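Local coordinates for ThermoDBP-single stranded DNA binding protein (Thermoproteus tenax, PDB 3TEK) that binds single-stranded DNA and takes the place of the canonical single-stranded DNA-binding protein in the Thermoproteales, at residues 97-101 against 102-106. Numbering follows the deposited sequence.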
# COMPACT_ATOMS: atom_id res chain seq x y z
N LYS A 97 -7.55 4.80 -4.06
CA LYS A 97 -8.73 4.45 -4.84
C LYS A 97 -9.21 5.66 -5.62
O LYS A 97 -9.55 5.54 -6.80
CB LYS A 97 -9.83 3.96 -3.91
CG LYS A 97 -11.05 3.38 -4.56
CD LYS A 97 -11.94 2.76 -3.47
CE LYS A 97 -13.35 2.46 -3.94
NZ LYS A 97 -14.25 2.28 -2.75
N LYS A 98 -9.22 6.81 -4.96
CA LYS A 98 -9.62 8.06 -5.61
C LYS A 98 -8.66 8.43 -6.76
O LYS A 98 -9.07 8.78 -7.86
CB LYS A 98 -9.67 9.20 -4.58
CG LYS A 98 -10.33 10.48 -5.12
CD LYS A 98 -10.69 11.48 -4.01
CE LYS A 98 -9.73 12.67 -3.95
NZ LYS A 98 -10.29 13.82 -3.13
N TRP A 99 -7.38 8.39 -6.46
CA TRP A 99 -6.38 8.58 -7.49
C TRP A 99 -6.60 7.62 -8.69
O TRP A 99 -6.51 8.07 -9.84
CB TRP A 99 -4.97 8.39 -6.91
CG TRP A 99 -3.96 8.37 -7.95
CD1 TRP A 99 -3.43 9.45 -8.58
CD2 TRP A 99 -3.36 7.22 -8.54
NE1 TRP A 99 -2.52 9.04 -9.53
CE2 TRP A 99 -2.46 7.67 -9.53
CE3 TRP A 99 -3.49 5.84 -8.33
CZ2 TRP A 99 -1.68 6.80 -10.32
CZ3 TRP A 99 -2.72 4.97 -9.09
CH2 TRP A 99 -1.83 5.45 -10.08
N PHE A 100 -6.90 6.35 -8.43
CA PHE A 100 -7.03 5.36 -9.52
C PHE A 100 -8.23 5.66 -10.39
O PHE A 100 -8.13 5.70 -11.59
CB PHE A 100 -7.19 3.95 -8.99
CG PHE A 100 -7.37 2.93 -10.09
CD1 PHE A 100 -6.28 2.49 -10.82
CD2 PHE A 100 -8.62 2.46 -10.40
CE1 PHE A 100 -6.43 1.54 -11.86
CE2 PHE A 100 -8.81 1.51 -11.44
CZ PHE A 100 -7.72 1.05 -12.17
N PHE A 101 -9.37 5.89 -9.76
CA PHE A 101 -10.59 6.08 -10.51
C PHE A 101 -10.69 7.46 -11.11
O PHE A 101 -11.20 7.60 -12.20
CB PHE A 101 -11.81 5.76 -9.67
CG PHE A 101 -12.00 4.30 -9.49
CD1 PHE A 101 -12.46 3.52 -10.54
CD2 PHE A 101 -11.70 3.69 -8.27
CE1 PHE A 101 -12.63 2.15 -10.39
CE2 PHE A 101 -11.89 2.33 -8.10
CZ PHE A 101 -12.34 1.55 -9.16
N GLU A 102 -10.21 8.47 -10.41
CA GLU A 102 -10.44 9.85 -10.84
C GLU A 102 -9.29 10.45 -11.64
O GLU A 102 -9.49 11.44 -12.34
CB GLU A 102 -10.76 10.74 -9.65
CG GLU A 102 -12.02 10.31 -8.92
CD GLU A 102 -12.49 11.29 -7.86
OE1 GLU A 102 -13.32 10.87 -7.01
OE2 GLU A 102 -12.06 12.46 -7.86
N GLU A 103 -8.09 9.88 -11.53
CA GLU A 103 -6.94 10.37 -12.28
C GLU A 103 -6.38 9.31 -13.23
O GLU A 103 -6.27 9.55 -14.42
CB GLU A 103 -5.86 10.90 -11.34
CG GLU A 103 -6.24 12.18 -10.61
CD GLU A 103 -5.24 12.54 -9.52
OE1 GLU A 103 -5.59 12.45 -8.32
OE2 GLU A 103 -4.09 12.88 -9.87
N ALA A 104 -5.98 8.15 -12.71
CA ALA A 104 -5.35 7.11 -13.57
C ALA A 104 -6.27 6.62 -14.71
O ALA A 104 -5.86 6.56 -15.88
CB ALA A 104 -4.88 5.94 -12.73
N VAL A 105 -7.49 6.24 -14.35
CA VAL A 105 -8.48 5.73 -15.29
C VAL A 105 -8.72 6.67 -16.50
O VAL A 105 -8.49 6.26 -17.65
CB VAL A 105 -9.79 5.32 -14.59
CG1 VAL A 105 -10.92 5.18 -15.61
CG2 VAL A 105 -9.59 4.00 -13.80
N PRO A 106 -9.13 7.93 -16.26
CA PRO A 106 -9.29 8.80 -17.42
C PRO A 106 -7.96 9.09 -18.12
O PRO A 106 -7.93 9.21 -19.33
CB PRO A 106 -9.88 10.09 -16.82
CG PRO A 106 -10.47 9.69 -15.53
CD PRO A 106 -9.60 8.58 -15.02
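Trp99 meets two residues of the following turn at once. The methyl of Ala104 sits over one face of the indole, 4.1 Å from CB to the centroid of the Trp99 six-membered ring and displaced toward its rim, a CH-pi contact. Glu103 crosses the indole at about a right angle, its CD 3.7 Å from Trp99 CD1, with the carboxylate turned 78° against the indole plane. Glu102 leans back on Lys98: its CG lies beside its own N, opposite its carbonyl carbon (chi1 -61°), CB is 3.1 Å from Lys98 O, and the extended chain runs obliquely past the lysine, OE1 3.6 Å from Lys98 CG. Lys98 NZ and Glu102 OE2 stay 5.2 Å apart, without a salt bridge. The two keep an ordinary i+4 bond, Glu102 N to Lys98 O at 2.8 Å. Next comes a pi-type widening of helix 83-108: Ala104 N binds Trp99 O in the carbonyl plane at 2.9 Å, an i+5 bond, while Glu103 N, at i+4, reaches the same oxygen from above that plane through a less straight hydrogen bond (N-H...O 141°). Val105 N to Phe100 O is again i+5, and Val105 CG2 lies over a face of the Phe100 ring, 3.5 Å from Phe100 CE2. Phe101 has Phe100 CD2 over one ring face, and its O meets Pro106 CD; Pro106 has no N-H to give, and the helix kinks. Inward, Trp99 rests on Thr138 and Leu140 of strand 131-142, and Phe100 meets the ring of Phe116.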